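Local coordinates for protein metazoan TIR-STING fusion (PDB 6WT6) that joins a TIR domain to a STING ligand-binding domain in one chain, as an oyster member of the STING family of innate immune proteins, at residues 220-225 with 331-336. Residues are numbered along the deposited sequence; the frame is centred on the assembly and turned at random.
Sequences FPQSCR and FYKDVN
D334 accepts two hydrogen bonds from S223: OD1 takes the backbone N (3.2 Å), and OD2 uses its syn lone pair for the hydroxyl OG, modelled very short at 2.5 Å. A carboxylate suits this place because its two oxygens can meet both donors at once. With OG between its backbone N and carbonyl carbon (chi1 77°), S223 also accepts from R225 N, an ST turn, and from R225 NE, OG lying at the guanidinium edge and in its plane. R225 NH2 is 3.8 Å from D334 OD2, a long salt bridge, while a water links OD2 to R225 O.

Backbone bonds join the parallel strand ends: Y332 N donates to F220 O, and Q222 N to Y332 O (2.9 Å). Proline suits position 221, since neither bond needs its N-H; its CA lies over one face of the Y332 ring, a CH-pi contact. On the other sheet face the flat, apolar F220 and F331 rings meet obliquely, planes 59° apart, and Q222 CB lies 3.6 Å from F331 CZ.

Where strands 212-221 and 327-332 end in the STING domain, a carboxylate taking a backbone N-H and a hydroxyl thus succeeds strand pairing, D334 holding the type I turn 221-224.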
loop_
_atom_site.group_PDB
_atom_site.type_symbol
_atom_site.label_atom_id
_atom_site.label_comp_id
_atom_site.label_asym_id
_atom_site.label_seq_id
_atom_site.Cartn_x
_atom_site.Cartn_y
_atom_site.Cartn_z
ATOM N N PHE A 220 -12.200 -10.207 10.158
ATOM C CA PHE A 220 -10.809 -10.297 9.718
ATOM C C PHE A 220 -10.325 -11.708 10.035
ATOM O O PHE A 220 -9.658 -11.934 11.054
ATOM C CB PHE A 220 -9.963 -9.226 10.417
ATOM C CG PHE A 220 -8.616 -8.970 9.785
ATOM C CD1 PHE A 220 -7.861 -10.001 9.238
ATOM C CD2 PHE A 220 -8.096 -7.685 9.760
ATOM C CE1 PHE A 220 -6.623 -9.750 8.669
ATOM C CE2 PHE A 220 -6.860 -7.428 9.198
ATOM C CZ PHE A 220 -6.123 -8.461 8.648
ATOM N N PRO A 221 -10.655 -12.683 9.189
ATOM C CA PRO A 221 -10.116 -14.035 9.382
ATOM C C PRO A 221 -8.609 -14.052 9.172
ATOM O O PRO A 221 -8.087 -13.409 8.260
ATOM C CB PRO A 221 -10.840 -14.861 8.313
ATOM C CG PRO A 221 -11.195 -13.862 7.254
ATOM C CD PRO A 221 -11.515 -12.594 7.996
ATOM N N GLN A 222 -7.910 -14.811 10.026
ATOM C CA GLN A 222 -6.450 -14.815 9.977
ATOM C C GLN A 222 -5.925 -15.325 8.641
ATOM O O GLN A 222 -4.860 -14.893 8.188
ATOM C CB GLN A 222 -5.882 -15.659 11.118
ATOM C CG GLN A 222 -4.361 -15.689 11.155
ATOM C CD GLN A 222 -3.819 -16.467 12.333
ATOM O OE1 GLN A 222 -4.577 -16.992 13.145
ATOM N NE2 GLN A 222 -2.498 -16.544 12.434
ATOM N N SER A 223 -6.639 -16.250 8.001
ATOM C CA SER A 223 -6.183 -16.732 6.704
ATOM C C SER A 223 -6.386 -15.705 5.603
ATOM O O SER A 223 -5.877 -15.910 4.493
ATOM C CB SER A 223 -6.906 -18.021 6.325
ATOM O OG SER A 223 -8.218 -17.735 5.871
ATOM N N CYS A 224 -7.123 -14.626 5.885
ATOM C CA CYS A 224 -7.511 -13.572 4.950
ATOM C C CYS A 224 -8.476 -14.062 3.877
ATOM O O CYS A 224 -8.779 -13.308 2.942
ATOM C CB CYS A 224 -6.289 -12.915 4.298
ATOM S SG CYS A 224 -5.131 -12.245 5.514
ATOM N N ARG A 225 -8.963 -15.299 3.978
ATOM C CA ARG A 225 -9.981 -15.790 3.059
ATOM C C ARG A 225 -11.323 -15.169 3.411
ATOM O O ARG A 225 -11.846 -15.379 4.510
ATOM C CB ARG A 225 -10.079 -17.311 3.124
ATOM C CG ARG A 225 -8.988 -18.046 2.397
ATOM C CD ARG A 225 -9.137 -19.552 2.553
ATOM N NE ARG A 225 -9.122 -19.964 3.954
ATOM C CZ ARG A 225 -9.400 -21.195 4.372
ATOM N NH1 ARG A 225 -9.712 -22.139 3.494
ATOM N NH2 ARG A 225 -9.367 -21.481 5.668
ATOM N N PHE A 331 -10.951 -9.790 14.577
ATOM C CA PHE A 331 -9.927 -10.721 14.125
ATOM C C PHE A 331 -10.138 -12.071 14.804
ATOM O O PHE A 331 -10.375 -12.134 16.016
ATOM C CB PHE A 331 -8.531 -10.178 14.428
ATOM C CG PHE A 331 -7.417 -11.056 13.927
ATOM C CD1 PHE A 331 -6.891 -10.875 12.660
ATOM C CD2 PHE A 331 -6.894 -12.064 14.727
ATOM C CE1 PHE A 331 -5.864 -11.682 12.198
ATOM C CE2 PHE A 331 -5.870 -12.873 14.272
ATOM C CZ PHE A 331 -5.354 -12.682 13.008
ATOM N N TYR A 332 -10.039 -13.148 14.025
ATOM C CA TYR A 332 -10.291 -14.475 14.563
ATOM C C TYR A 332 -9.565 -15.511 13.722
ATOM O O TYR A 332 -9.330 -15.306 12.528
ATOM C CB TYR A 332 -11.791 -14.785 14.603
ATOM C CG TYR A 332 -12.450 -14.799 13.238
ATOM C CD1 TYR A 332 -12.893 -13.619 12.642
ATOM C CD2 TYR A 332 -12.636 -15.993 12.549
ATOM C CE1 TYR A 332 -13.495 -13.628 11.394
ATOM C CE2 TYR A 332 -13.231 -16.012 11.300
ATOM C CZ TYR A 332 -13.663 -14.830 10.728
ATOM O OH TYR A 332 -14.260 -14.852 9.487
ATOM N N LYS A 333 -9.221 -16.628 14.364
ATOM C CA LYS A 333 -8.666 -17.788 13.673
ATOM C C LYS A 333 -9.806 -18.558 13.025
ATOM O O LYS A 333 -10.618 -19.180 13.719
ATOM C CB LYS A 333 -7.900 -18.686 14.641
ATOM C CG LYS A 333 -6.763 -17.999 15.373
ATOM C CD LYS A 333 -5.878 -19.005 16.100
ATOM C CE LYS A 333 -4.871 -18.301 17.001
ATOM N NZ LYS A 333 -3.816 -19.225 17.498
ATOM N N ASP A 334 -9.865 -18.528 11.695
ATOM C CA ASP A 334 -10.921 -19.220 10.959
ATOM C C ASP A 334 -10.519 -20.683 10.768
ATOM O O ASP A 334 -10.159 -21.132 9.677
ATOM C CB ASP A 334 -11.196 -18.519 9.634
ATOM C CG ASP A 334 -9.932 -18.231 8.851
ATOM O OD1 ASP A 334 -8.882 -17.992 9.477
ATOM O OD2 ASP A 334 -9.984 -18.241 7.605
ATOM N N VAL A 335 -10.592 -21.433 11.868
ATOM C CA VAL A 335 -10.166 -22.829 11.891
ATOM C C VAL A 335 -11.262 -23.790 12.334
ATOM O O VAL A 335 -11.034 -25.009 12.305
ATOM C CB VAL A 335 -8.919 -23.024 12.786
ATOM C CG1 VAL A 335 -7.750 -22.181 12.293
ATOM C CG2 VAL A 335 -9.249 -22.709 14.247
ATOM N N ASN A 336 -12.431 -23.309 12.749
ATOM C CA ASN A 336 -13.441 -24.153 13.374
ATOM C C ASN A 336 -14.641 -24.362 12.459
ATOM O O ASN A 336 -15.085 -23.436 11.773
ATOM C CB ASN A 336 -13.910 -23.548 14.698
ATOM C CG ASN A 336 -12.860 -23.643 15.784
ATOM O OD1 ASN A 336 -12.282 -24.708 16.013
ATOM N ND2 ASN A 336 -12.605 -22.528 16.461
HETATM O O HOH W 1 -12.253 -17.501 6.006
#